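Local coordinates for protein putative O-GlcNAcase nagJ (Clostridium perfringens, PDB 6PV5) that is a family 84 glycoside hydrolase that probably has hexosaminidase activity, this chain being the part with the catalytic barrel and its flanking domains, at residues E412-L417 with I607-V612; A487-R492 with Q528-K533; K504-S509 with S521-N526; S509-W514 with D613-K618; S571-Q576 with W587-E592. All blocks are in the same frame, centred on the assembly; numbering follows the deposited sequence.

Contact 1 of 5, residues E412-L417 with I607-V612; sequences EDKMAL and IANNVV
K414 sends CG anti to its own backbone nitrogen (chi1 -174°) and, extended beyond CG, carries NZ across to N609. N609, with CG between backbone nitrogen and carbonyl carbon (chi1 54°), points its short side chain toward the lysine and offers OD1. The two side chains arrive from opposite directions, and K414 NZ donates to N609 OD1 at 2.9 Å, in the carbonyl plane and on a lone pair, with a C=O...N angle of 135°. The last methylenes share the approach, K414 CE lying 3.3 Å from N609 OD1. N610 stands beside the ammonium group without bonding to it, N610 ND2 being 3.6 Å from K414 NZ. Both are donors, and both turn to D499, which makes a salt bridge with K414 and a weak hydrogen bond with N610. A further bond from K414 NZ goes to the backbone oxygen of R492. The contact joins the loop between the last two strands of the catalytic (beta/alpha)8 barrel to the loop ahead of helix 612-619 in the post-catalytic helical domain. A buried lysine is thus gripped by one carboxylate, one amide oxygen and one backbone carbonyl, surroundings that would be expected to favour its charged form.

Contact 2 of 5, residues A487-R492 with Q528-K533; sequences ANHSTR and QNEFSK
One direct hydrogen bond carries this contact: H489 NE2 donates to E530 OE2 at 2.8 Å, with an N-H...O angle of 178°. The carboxylate oxygen lies in the plane of the imidazole at its edge, whereas the histidine meets OE2 on the anti side, 21° out of the carboxylate plane. Ring and carboxylate are tilted 26° against each other. In E530 a bend at chi2 puts OE2 at the ring's NE2.

A water-mediated link runs alongside. The same E530 OE2 accepts from a water at 2.7 Å, and that water accepts from N488 ND2 at 2.9 Å; one oxygen thus binds H489 directly and N488 through the water. Both residues belong to the type I turn A487-S490, which starts at the last residue of helix 480-487, after the barrel strands, while E530 belongs to the long helix 521-544 of the post-catalytic bundle; the His-carboxylate bond therefore ties the two parts together.

Aromatic and apolar contacts complete the setting of the ring. F561 of helix 548-579 meets H489 edge-to-face, and V612 also packs on it. On the glutamate side, I503 of helix 501-515 touches E530.

Contact 3 of 5, residues K504-S509 with S521-N526; sequences KNTIDS and SLELSN
T506 lays its methyl group, CG2, against the stem of E523, with T506 CG2 4.0 Å from E523 CG, and the same methyl reaches N526 CB at 4.2 Å. The methyl faces the partner helix because it stands anti to the backbone nitrogen, the hydroxyl being turned back to the carbonyl of E502. Water joins the polar groups here: it donates to T506 OG1 and accepts a weak bond from N526 ND2. One turn further on, S509 OG gives E523 OE2 a weak hydrogen bond of 3.3 Å, the glutamate being bent at chi2 (86°) to bring its carboxylate round. Helices 501-515 and 521-544, successive in the chain, form an antiparallel hairpin in the post-catalytic bundle, their local axes 9.9 Å apart and their directions 145° apart. The stronger partner of E523 is K513, through a salt bridge. That bridge would favour the ionised form of this buried carboxylate, with the serine adding only a weak bond, while the threonine methyl covers the aliphatic stem.

Contact 4 of 5, residues S509-W514 with D613-K618; sequences SLWEKW and DPFIRK
W511 and K618 make the close part of this contact, the lysine chain and the indole lying alongside each other and pointing opposite ways. The extended lysine lies along one indole face: K618 NZ is 3.4 Å from the centroid of the five-membered ring of W511, 17° off its normal, a cation-pi contact, and K618 CE adds a CH-pi contact over the same ring at 3.5 Å. L510 CD2 covers the opposite face, offset toward the rim, so the indole is clasped between its own neighbour and the lysine. Packing against F615 is looser. W511 CZ2 touches F615 CE1 at 3.8 Å, but the rings are oblique, their planes 43° apart, and L510 CD2 only brushes the phenyl edge, 4.4 Å from F615 CE1. Exposure rises from buried L510 and F615 through partly exposed W511 to K618 on the surface. The helices themselves are well separated, with local axes 12.9 Å apart at 22°, and long side chains make the contact across this distance. F615 also packs on F531 of helix 521-544, while I616 and W514 rest on helix 548-579.

Contact 5 of 5, residues S571-Q576 with W587-E592; sequences SIEILQ and WSDNFE
Segments 571-576 and 587-592 run antiparallel, their axes 8.9 Å apart and their directions 156° apart, with I574 and D589 closest at the backbone. I574 provides the apolar contact. Its CG1-CD1 branch lies along the facing helix: I574 CG1 is 3.8 Å from D589 CB and I574 CD1 3.7 Å from N590 CA. These helices, 548-579 and 583-601, are consecutive in the post-catalytic bundle and pair as an alpha-helical hairpin close to its turn, at the far end of the domain from the barrel. Beside the isoleucine two acidic side chains cross at about a right angle, E573 OE1 coming within 3.2 Å of D589 OD1 with the carboxylate planes 45° apart. Both oxygens are acceptors, and K570, one turn back on the first helix, makes salt bridges with E573, D589 and E592, and its charge probably offsets part of the repulsion. V619 and H620, the last modelled residues, also pack against I574.

How the contacts relate
The five contacts run from the barrel junction to the far tip of the post-catalytic helical domain. Contacts 1 and 2, with centres about 11 Å apart, join the barrel side to that domain and touch through M415 and S490. Contacts 3 and 4, with centres about 9 Å apart, share S509 on helix 501-515 and pack through L524 on L510 and I507 on F615; the centre of contact 5 lies about 14 Å from that of contact 4 and 25 Å from that of contact 1. Along the chain, contacts 2, 3 and 5 are nested within the loop closed by contact 1, whereas contact 4 crosses it. The last helix of this chain, 612-619, thus returns alongside earlier helices, knitting the bundle together.

Contact 1 of 5, residues E412-L417 with I607-V612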
# COMPACT_ATOMS: atom_id res chain seq x y z
N GLU A 412 15.58 -6.40 7.99
CA GLU A 412 14.86 -7.39 7.20
C GLU A 412 14.31 -8.51 8.08
O GLU A 412 13.49 -9.27 7.60
CB GLU A 412 15.74 -7.92 6.06
CG GLU A 412 17.15 -8.21 6.54
CD GLU A 412 17.98 -9.17 5.69
OE1 GLU A 412 17.60 -9.40 4.52
OE2 GLU A 412 19.01 -9.69 6.20
N ASP A 413 14.74 -8.61 9.34
CA ASP A 413 14.29 -9.67 10.23
C ASP A 413 13.00 -9.29 10.94
O ASP A 413 12.40 -10.13 11.61
CB ASP A 413 15.32 -9.99 11.32
CG ASP A 413 16.63 -10.51 10.74
OD1 ASP A 413 16.56 -11.35 9.81
OD2 ASP A 413 17.69 -10.04 11.19
N LYS A 414 12.57 -8.03 10.79
CA LYS A 414 11.26 -7.65 11.32
C LYS A 414 10.28 -7.40 10.18
O LYS A 414 10.58 -6.60 9.30
CB LYS A 414 11.40 -6.39 12.19
CG LYS A 414 10.10 -6.03 12.89
CD LYS A 414 10.23 -5.07 14.05
CE LYS A 414 8.90 -4.99 14.80
NZ LYS A 414 8.96 -4.00 15.91
N MET A 415 9.09 -8.03 10.24
CA MET A 415 8.03 -7.77 9.27
C MET A 415 7.23 -6.53 9.70
O MET A 415 6.86 -6.40 10.86
CB MET A 415 7.04 -8.94 9.15
CG MET A 415 7.66 -10.28 8.75
SD MET A 415 8.45 -10.18 7.11
CE MET A 415 8.34 -11.88 6.54
N ALA A 416 6.92 -5.66 8.73
CA ALA A 416 6.02 -4.53 8.98
C ALA A 416 4.62 -4.97 8.57
O ALA A 416 4.37 -5.21 7.39
CB ALA A 416 6.48 -3.32 8.20
N LEU A 417 3.73 -5.10 9.56
CA LEU A 417 2.39 -5.63 9.33
C LEU A 417 1.35 -4.61 9.80
O LEU A 417 0.20 -4.98 10.00
CB LEU A 417 2.23 -6.95 10.10
CG LEU A 417 3.18 -8.09 9.68
CD1 LEU A 417 3.00 -9.30 10.61
CD2 LEU A 417 2.90 -8.50 8.23
N ILE A 607 10.48 -9.74 16.60
CA ILE A 607 9.07 -9.48 16.83
C ILE A 607 8.90 -9.12 18.31
O ILE A 607 9.59 -9.70 19.14
CB ILE A 607 8.16 -10.65 16.40
CG1 ILE A 607 6.70 -10.23 16.56
CG2 ILE A 607 8.46 -11.91 17.20
CD1 ILE A 607 5.76 -10.81 15.56
N ALA A 608 8.00 -8.17 18.63
CA ALA A 608 7.73 -7.87 20.02
C ALA A 608 8.99 -7.36 20.71
O ALA A 608 9.11 -7.46 21.94
CB ALA A 608 7.19 -9.11 20.73
N ASN A 609 9.89 -6.72 19.94
CA ASN A 609 11.26 -6.42 20.35
C ASN A 609 11.36 -5.07 21.05
O ASN A 609 12.37 -4.80 21.69
CB ASN A 609 12.23 -6.41 19.15
CG ASN A 609 11.75 -5.47 18.07
OD1 ASN A 609 10.64 -5.61 17.56
ND2 ASN A 609 12.55 -4.47 17.73
N ASN A 610 10.33 -4.22 20.96
CA ASN A 610 10.33 -2.89 21.58
C ASN A 610 9.61 -2.88 22.93
O ASN A 610 9.84 -1.98 23.73
CB ASN A 610 9.65 -1.81 20.70
CG ASN A 610 10.33 -1.60 19.36
OD1 ASN A 610 11.55 -1.60 19.27
ND2 ASN A 610 9.54 -1.40 18.31
N VAL A 611 8.65 -3.78 23.15
CA VAL A 611 7.81 -3.74 24.35
C VAL A 611 7.97 -5.01 25.20
O VAL A 611 8.37 -4.92 26.35
CB VAL A 611 6.33 -3.48 23.99
CG1 VAL A 611 5.44 -3.49 25.23
CG2 VAL A 611 6.15 -2.18 23.19
N VAL A 612 7.70 -6.19 24.63
CA VAL A 612 7.70 -7.43 25.41
C VAL A 612 9.14 -7.84 25.75
O VAL A 612 9.43 -8.26 26.87
CB VAL A 612 6.91 -8.57 24.72
CG1 VAL A 612 7.05 -9.89 25.48
CG2 VAL A 612 5.43 -8.22 24.59

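Contact 2 of 5, residues A487-R492 with Q528-K533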
# COMPACT_ATOMS: atom_id res chain seq x y z
N ALA A 487 0.03 -9.43 14.66
CA ALA A 487 0.46 -8.23 13.94
C ALA A 487 0.64 -7.04 14.88
O ALA A 487 1.48 -6.17 14.64
CB ALA A 487 -0.53 -7.93 12.84
N ASN A 488 -0.14 -7.01 15.97
CA ASN A 488 -0.03 -5.96 16.98
C ASN A 488 1.40 -5.79 17.48
O ASN A 488 1.81 -4.68 17.85
CB ASN A 488 -1.06 -6.17 18.09
CG ASN A 488 -1.02 -5.17 19.23
OD1 ASN A 488 -0.95 -3.96 19.01
ND2 ASN A 488 -1.09 -5.66 20.45
N HIS A 489 2.20 -6.88 17.46
CA HIS A 489 3.54 -6.80 18.00
C HIS A 489 4.58 -6.57 16.90
O HIS A 489 5.77 -6.74 17.14
CB HIS A 489 3.88 -8.07 18.79
CG HIS A 489 3.08 -8.24 20.04
ND1 HIS A 489 3.56 -7.87 21.26
CD2 HIS A 489 1.83 -8.71 20.24
CE1 HIS A 489 2.66 -8.14 22.19
NE2 HIS A 489 1.58 -8.64 21.59
N SER A 490 4.14 -6.19 15.70
CA SER A 490 5.04 -6.15 14.56
C SER A 490 4.70 -5.00 13.61
O SER A 490 4.52 -5.23 12.40
CB SER A 490 4.93 -7.46 13.80
OG SER A 490 6.13 -7.71 13.07
N THR A 491 4.51 -3.78 14.15
CA THR A 491 4.01 -2.69 13.32
C THR A 491 5.11 -1.66 13.13
O THR A 491 5.19 -1.04 12.09
CB THR A 491 2.69 -2.08 13.81
OG1 THR A 491 2.88 -1.55 15.13
CG2 THR A 491 1.55 -3.07 13.84
N ARG A 492 5.98 -1.52 14.12
CA ARG A 492 6.92 -0.42 14.15
C ARG A 492 8.30 -0.88 13.65
O ARG A 492 8.89 -1.78 14.24
CB ARG A 492 6.99 0.15 15.57
CG ARG A 492 8.00 1.27 15.79
CD ARG A 492 7.54 2.59 15.19
NE ARG A 492 8.54 3.65 15.40
CZ ARG A 492 8.42 4.92 15.02
NH1 ARG A 492 7.34 5.34 14.38
NH2 ARG A 492 9.38 5.77 15.29
N GLN A 528 -0.87 -11.29 31.77
CA GLN A 528 -1.01 -12.74 31.66
C GLN A 528 -1.98 -13.13 30.54
O GLN A 528 -1.76 -14.14 29.86
CB GLN A 528 -1.48 -13.36 32.97
CG GLN A 528 -1.49 -14.88 32.93
CD GLN A 528 -1.76 -15.42 34.31
OE1 GLN A 528 -0.84 -15.83 35.02
NE2 GLN A 528 -3.02 -15.40 34.71
N ASN A 529 -3.08 -12.38 30.41
CA ASN A 529 -4.03 -12.60 29.33
C ASN A 529 -3.34 -12.41 27.98
O ASN A 529 -3.49 -13.23 27.08
CB ASN A 529 -5.24 -11.66 29.42
CG ASN A 529 -6.22 -11.99 30.52
OD1 ASN A 529 -6.47 -13.17 30.81
ND2 ASN A 529 -6.79 -10.97 31.13
N GLU A 530 -2.60 -11.31 27.83
CA GLU A 530 -1.89 -11.06 26.57
C GLU A 530 -0.95 -12.23 26.23
O GLU A 530 -1.01 -12.77 25.13
CB GLU A 530 -1.14 -9.74 26.61
CG GLU A 530 -0.48 -9.37 25.27
CD GLU A 530 -1.35 -9.37 24.02
OE1 GLU A 530 -2.60 -9.28 24.14
OE2 GLU A 530 -0.77 -9.44 22.91
N PHE A 531 -0.13 -12.64 27.21
CA PHE A 531 0.91 -13.64 27.01
C PHE A 531 0.28 -15.00 26.69
O PHE A 531 0.86 -15.77 25.92
CB PHE A 531 1.88 -13.72 28.20
CG PHE A 531 2.70 -12.48 28.48
CD1 PHE A 531 3.21 -11.70 27.45
CD2 PHE A 531 2.99 -12.10 29.78
CE1 PHE A 531 3.98 -10.57 27.72
CE2 PHE A 531 3.76 -10.98 30.06
CZ PHE A 531 4.26 -10.21 29.02
N SER A 532 -0.90 -15.28 27.26
CA SER A 532 -1.56 -16.54 26.96
C SER A 532 -2.06 -16.54 25.52
O SER A 532 -2.06 -17.59 24.87
CB SER A 532 -2.69 -16.84 27.92
OG SER A 532 -2.23 -16.76 29.25
N LYS A 533 -2.50 -15.39 25.01
CA LYS A 533 -2.96 -15.35 23.63
C LYS A 533 -1.77 -15.55 22.70
O LYS A 533 -1.88 -16.26 21.72
CB LYS A 533 -3.68 -14.03 23.33
CG LYS A 533 -4.99 -13.83 24.06
CD LYS A 533 -5.48 -12.42 23.91
CE LYS A 533 -6.72 -12.15 24.73
NZ LYS A 533 -7.11 -10.72 24.67
O HOH W 1 -1.65 -8.55 20.55

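Contact 3 of 5, residues K504-S509 with S521-N526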
# COMPACT_ATOMS: atom_id res chain seq x y z
N LYS A 504 2.36 -1.75 26.36
CA LYS A 504 3.46 -0.91 26.77
C LYS A 504 3.05 0.00 27.93
O LYS A 504 3.82 0.22 28.85
CB LYS A 504 4.00 -0.03 25.64
CG LYS A 504 5.25 0.75 26.06
CD LYS A 504 5.98 1.49 24.98
CE LYS A 504 7.32 2.05 25.45
NZ LYS A 504 7.19 3.05 26.55
N ASN A 505 1.84 0.58 27.84
CA ASN A 505 1.39 1.43 28.93
C ASN A 505 1.24 0.61 30.20
O ASN A 505 1.63 1.07 31.27
CB ASN A 505 0.10 2.17 28.57
CG ASN A 505 0.41 3.29 27.61
OD1 ASN A 505 1.40 4.01 27.78
ND2 ASN A 505 -0.42 3.43 26.59
N THR A 506 0.71 -0.60 30.07
CA THR A 506 0.54 -1.51 31.20
C THR A 506 1.87 -1.76 31.89
O THR A 506 1.94 -1.68 33.11
CB THR A 506 -0.17 -2.80 30.77
OG1 THR A 506 -1.47 -2.40 30.34
CG2 THR A 506 -0.34 -3.79 31.90
N ILE A 507 2.92 -2.02 31.10
CA ILE A 507 4.26 -2.29 31.63
C ILE A 507 4.82 -1.04 32.31
O ILE A 507 5.28 -1.10 33.44
CB ILE A 507 5.17 -2.89 30.54
CG1 ILE A 507 4.73 -4.32 30.24
CG2 ILE A 507 6.65 -2.82 30.93
CD1 ILE A 507 5.11 -4.82 28.86
N ASP A 508 4.77 0.11 31.62
CA ASP A 508 5.37 1.33 32.14
C ASP A 508 4.75 1.68 33.49
O ASP A 508 5.43 2.16 34.41
CB ASP A 508 5.22 2.47 31.12
CG ASP A 508 6.07 2.28 29.86
OD1 ASP A 508 7.02 1.45 29.89
OD2 ASP A 508 5.80 2.98 28.84
N SER A 509 3.44 1.45 33.58
CA SER A 509 2.64 1.70 34.77
C SER A 509 2.99 0.68 35.85
O SER A 509 3.09 1.02 37.03
CB SER A 509 1.15 1.71 34.40
OG SER A 509 0.32 1.28 35.47
N SER A 521 -1.63 -6.50 40.77
CA SER A 521 -2.43 -7.66 40.40
C SER A 521 -3.17 -7.44 39.09
O SER A 521 -3.22 -8.35 38.27
CB SER A 521 -3.41 -8.02 41.49
OG SER A 521 -2.74 -8.02 42.74
N LEU A 522 -3.79 -6.27 38.93
CA LEU A 522 -4.56 -5.98 37.74
C LEU A 522 -3.66 -5.98 36.50
O LEU A 522 -4.04 -6.51 35.46
CB LEU A 522 -5.26 -4.63 37.93
CG LEU A 522 -5.88 -4.04 36.67
CD1 LEU A 522 -7.10 -4.84 36.22
CD2 LEU A 522 -6.24 -2.57 36.87
N GLU A 523 -2.46 -5.40 36.62
CA GLU A 523 -1.49 -5.35 35.53
C GLU A 523 -0.96 -6.74 35.22
O GLU A 523 -0.90 -7.12 34.05
CB GLU A 523 -0.30 -4.46 35.90
CG GLU A 523 -0.60 -2.98 35.78
CD GLU A 523 -1.24 -2.33 37.00
OE1 GLU A 523 -1.56 -3.05 37.98
OE2 GLU A 523 -1.40 -1.09 36.97
N LEU A 524 -0.58 -7.50 36.26
CA LEU A 524 -0.11 -8.86 36.07
C LEU A 524 -1.18 -9.70 35.37
O LEU A 524 -0.90 -10.46 34.44
CB LEU A 524 0.29 -9.47 37.42
CG LEU A 524 1.63 -8.98 37.97
CD1 LEU A 524 2.15 -9.95 39.02
CD2 LEU A 524 2.65 -8.82 36.85
N SER A 525 -2.43 -9.52 35.82
CA SER A 525 -3.57 -10.18 35.22
C SER A 525 -3.71 -9.79 33.75
O SER A 525 -3.92 -10.66 32.92
CB SER A 525 -4.83 -9.87 36.00
OG SER A 525 -5.93 -10.62 35.49
N ASN A 526 -3.57 -8.49 33.45
CA ASN A 526 -3.71 -7.98 32.09
C ASN A 526 -2.60 -8.57 31.22
O ASN A 526 -2.89 -9.07 30.14
CB ASN A 526 -3.60 -6.45 32.06
CG ASN A 526 -4.90 -5.76 32.40
OD1 ASN A 526 -5.97 -6.36 32.30
ND2 ASN A 526 -4.82 -4.50 32.79
O HOH W 2 -3.25 -1.49 32.78

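Contact 4 of 5, residues S509-W514 with D613-K618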
# COMPACT_ATOMS: atom_id res chain seq x y z
N SER A 509 3.44 1.45 33.58
CA SER A 509 2.64 1.70 34.77
C SER A 509 2.99 0.68 35.85
O SER A 509 3.09 1.02 37.03
CB SER A 509 1.15 1.71 34.40
OG SER A 509 0.32 1.28 35.47
N LEU A 510 3.21 -0.58 35.44
CA LEU A 510 3.57 -1.64 36.36
C LEU A 510 4.87 -1.27 37.07
O LEU A 510 4.95 -1.39 38.29
CB LEU A 510 3.70 -2.95 35.59
CG LEU A 510 4.13 -4.19 36.38
CD1 LEU A 510 3.51 -5.43 35.77
CD2 LEU A 510 5.64 -4.34 36.41
N TRP A 511 5.87 -0.80 36.31
CA TRP A 511 7.19 -0.58 36.89
C TRP A 511 7.17 0.52 37.94
O TRP A 511 7.96 0.46 38.88
CB TRP A 511 8.28 -0.36 35.84
CG TRP A 511 8.69 -1.61 35.12
CD1 TRP A 511 8.74 -1.79 33.77
CD2 TRP A 511 9.09 -2.86 35.71
NE1 TRP A 511 9.17 -3.06 33.47
CE2 TRP A 511 9.38 -3.74 34.65
CE3 TRP A 511 9.24 -3.32 37.03
CZ2 TRP A 511 9.80 -5.06 34.87
CZ3 TRP A 511 9.64 -4.62 37.25
CH2 TRP A 511 9.92 -5.48 36.18
N GLU A 512 6.31 1.53 37.75
CA GLU A 512 6.19 2.63 38.69
C GLU A 512 5.61 2.10 40.00
O GLU A 512 6.11 2.42 41.07
CB GLU A 512 5.28 3.73 38.13
CG GLU A 512 5.93 4.56 37.04
CD GLU A 512 6.72 5.76 37.53
OE1 GLU A 512 6.15 6.57 38.30
OE2 GLU A 512 7.90 5.89 37.14
N LYS A 513 4.56 1.28 39.91
CA LYS A 513 3.92 0.68 41.07
C LYS A 513 4.87 -0.29 41.78
O LYS A 513 4.87 -0.37 43.01
CB LYS A 513 2.64 -0.04 40.66
CG LYS A 513 1.53 0.91 40.23
CD LYS A 513 0.27 0.22 39.74
CE LYS A 513 -0.68 1.22 39.11
NZ LYS A 513 -1.98 0.59 38.78
N TRP A 514 5.65 -1.02 40.99
CA TRP A 514 6.57 -2.01 41.52
C TRP A 514 7.61 -1.29 42.38
O TRP A 514 7.84 -1.70 43.50
CB TRP A 514 7.22 -2.79 40.38
CG TRP A 514 8.26 -3.77 40.81
CD1 TRP A 514 9.62 -3.59 40.83
CD2 TRP A 514 8.03 -5.12 41.25
NE1 TRP A 514 10.24 -4.74 41.24
CE2 TRP A 514 9.29 -5.69 41.53
CE3 TRP A 514 6.88 -5.89 41.43
CZ2 TRP A 514 9.43 -7.00 41.99
CZ3 TRP A 514 7.01 -7.19 41.86
CH2 TRP A 514 8.27 -7.74 42.14
N ASP A 613 10.03 -7.75 24.75
CA ASP A 613 11.39 -8.19 24.90
C ASP A 613 12.08 -7.48 26.08
O ASP A 613 12.67 -8.15 26.94
CB ASP A 613 12.14 -8.12 23.57
CG ASP A 613 13.54 -8.71 23.67
OD1 ASP A 613 14.39 -8.05 24.26
OD2 ASP A 613 13.74 -9.83 23.19
N PRO A 614 12.13 -6.12 26.16
CA PRO A 614 12.73 -5.46 27.32
C PRO A 614 12.08 -5.78 28.66
O PRO A 614 12.74 -5.74 29.71
CB PRO A 614 12.62 -3.95 27.03
CG PRO A 614 11.61 -3.85 25.85
CD PRO A 614 11.72 -5.17 25.11
N PHE A 615 10.77 -6.05 28.64
CA PHE A 615 10.06 -6.43 29.85
C PHE A 615 10.66 -7.72 30.42
O PHE A 615 11.08 -7.77 31.57
CB PHE A 615 8.56 -6.61 29.61
CG PHE A 615 7.84 -7.17 30.82
CD1 PHE A 615 7.71 -6.42 31.98
CD2 PHE A 615 7.35 -8.47 30.83
CE1 PHE A 615 7.05 -6.93 33.10
CE2 PHE A 615 6.69 -8.99 31.95
CZ PHE A 615 6.57 -8.22 33.08
N ILE A 616 10.72 -8.77 29.61
CA ILE A 616 11.28 -10.03 30.06
C ILE A 616 12.73 -9.85 30.50
O ILE A 616 13.12 -10.41 31.52
CB ILE A 616 11.12 -11.10 28.97
CG1 ILE A 616 9.63 -11.35 28.72
CG2 ILE A 616 11.86 -12.38 29.37
CD1 ILE A 616 9.34 -11.79 27.30
N ARG A 617 13.52 -9.04 29.79
CA ARG A 617 14.91 -8.86 30.17
C ARG A 617 15.02 -8.05 31.46
O ARG A 617 15.97 -8.26 32.20
CB ARG A 617 15.75 -8.21 29.06
CG ARG A 617 16.00 -9.13 27.88
CD ARG A 617 16.77 -8.47 26.74
NE ARG A 617 16.33 -9.11 25.50
CZ ARG A 617 16.81 -10.26 25.04
NH1 ARG A 617 17.78 -10.88 25.68
NH2 ARG A 617 16.34 -10.77 23.91
N LYS A 618 14.11 -7.11 31.71
CA LYS A 618 14.17 -6.32 32.93
C LYS A 618 13.88 -7.20 34.15
O LYS A 618 14.48 -7.04 35.19
CB LYS A 618 13.17 -5.16 32.93
CG LYS A 618 13.39 -4.11 34.01
CD LYS A 618 12.62 -2.83 33.78
CE LYS A 618 12.42 -2.06 35.08
NZ LYS A 618 11.78 -0.73 34.87

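Contact 5 of 5, residues S571-Q576 with W587-E592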
# COMPACT_ATOMS: atom_id res chain seq x y z
N SER A 571 7.93 -14.59 33.37
CA SER A 571 8.32 -13.33 34.00
C SER A 571 7.30 -12.92 35.06
O SER A 571 7.68 -12.40 36.11
CB SER A 571 8.56 -12.24 32.99
OG SER A 571 9.58 -12.62 32.09
N ILE A 572 6.01 -13.13 34.78
CA ILE A 572 4.98 -12.81 35.76
C ILE A 572 5.21 -13.68 36.99
O ILE A 572 5.20 -13.17 38.12
CB ILE A 572 3.56 -12.96 35.17
CG1 ILE A 572 3.21 -11.81 34.22
CG2 ILE A 572 2.52 -13.10 36.27
CD1 ILE A 572 1.96 -12.06 33.42
N GLU A 573 5.45 -14.97 36.77
CA GLU A 573 5.65 -15.89 37.89
C GLU A 573 6.81 -15.41 38.76
O GLU A 573 6.69 -15.44 39.98
CB GLU A 573 5.93 -17.31 37.40
CG GLU A 573 4.68 -18.04 36.95
CD GLU A 573 5.01 -19.41 36.39
OE1 GLU A 573 6.21 -19.79 36.34
OE2 GLU A 573 4.06 -20.11 35.99
N ILE A 574 7.91 -14.96 38.12
CA ILE A 574 9.10 -14.49 38.82
C ILE A 574 8.72 -13.29 39.69
O ILE A 574 9.12 -13.24 40.86
CB ILE A 574 10.26 -14.14 37.86
CG1 ILE A 574 10.83 -15.38 37.16
CG2 ILE A 574 11.35 -13.34 38.56
CD1 ILE A 574 11.74 -15.07 35.97
N LEU A 575 7.97 -12.35 39.11
CA LEU A 575 7.48 -11.19 39.87
C LEU A 575 6.62 -11.65 41.06
O LEU A 575 6.72 -11.10 42.15
CB LEU A 575 6.70 -10.24 38.94
CG LEU A 575 7.55 -9.43 37.95
CD1 LEU A 575 6.70 -8.57 37.02
CD2 LEU A 575 8.58 -8.56 38.67
N GLN A 576 5.74 -12.63 40.83
CA GLN A 576 4.83 -13.09 41.87
C GLN A 576 5.61 -13.75 43.01
O GLN A 576 5.25 -13.56 44.16
CB GLN A 576 3.83 -14.10 41.31
CG GLN A 576 2.61 -13.45 40.67
CD GLN A 576 1.82 -14.44 39.86
OE1 GLN A 576 2.31 -15.50 39.48
NE2 GLN A 576 0.57 -14.08 39.56
N TRP A 587 13.93 -19.06 42.55
CA TRP A 587 15.18 -19.56 42.00
C TRP A 587 14.88 -20.39 40.76
O TRP A 587 15.53 -20.26 39.73
CB TRP A 587 15.98 -20.37 43.03
N SER A 588 13.87 -21.26 40.91
CA SER A 588 13.44 -22.19 39.88
C SER A 588 12.90 -21.44 38.65
O SER A 588 13.30 -21.73 37.52
CB SER A 588 12.42 -23.11 40.47
OG SER A 588 11.76 -23.85 39.46
N ASP A 589 12.01 -20.48 38.88
CA ASP A 589 11.35 -19.73 37.81
C ASP A 589 12.37 -18.86 37.09
O ASP A 589 12.40 -18.80 35.86
CB ASP A 589 10.21 -18.90 38.38
CG ASP A 589 9.01 -19.73 38.79
OD1 ASP A 589 8.72 -20.73 38.09
OD2 ASP A 589 8.36 -19.34 39.77
N ASN A 590 13.21 -18.19 37.86
CA ASN A 590 14.31 -17.41 37.33
C ASN A 590 15.15 -18.26 36.38
O ASN A 590 15.51 -17.80 35.29
CB ASN A 590 15.13 -16.80 38.45
CG ASN A 590 15.99 -15.67 37.93
OD1 ASN A 590 15.48 -14.67 37.43
ND2 ASN A 590 17.30 -15.84 38.01
N PHE A 591 15.45 -19.50 36.78
CA PHE A 591 16.24 -20.42 35.97
C PHE A 591 15.49 -20.79 34.69
O PHE A 591 16.08 -20.83 33.61
CB PHE A 591 16.61 -21.67 36.79
CG PHE A 591 17.53 -22.63 36.07
CD1 PHE A 591 18.91 -22.43 36.09
CD2 PHE A 591 17.02 -23.71 35.36
CE1 PHE A 591 19.76 -23.31 35.42
CE2 PHE A 591 17.87 -24.58 34.70
CZ PHE A 591 19.23 -24.38 34.72
N GLU A 592 14.21 -21.11 34.80
CA GLU A 592 13.43 -21.41 33.61
C GLU A 592 13.36 -20.19 32.69
O GLU A 592 13.35 -20.34 31.47
CB GLU A 592 12.04 -21.92 33.99
CG GLU A 592 12.07 -23.27 34.70
CD GLU A 592 10.83 -23.68 35.48
OE1 GLU A 592 10.09 -22.79 35.96
OE2 GLU A 592 10.60 -24.89 35.62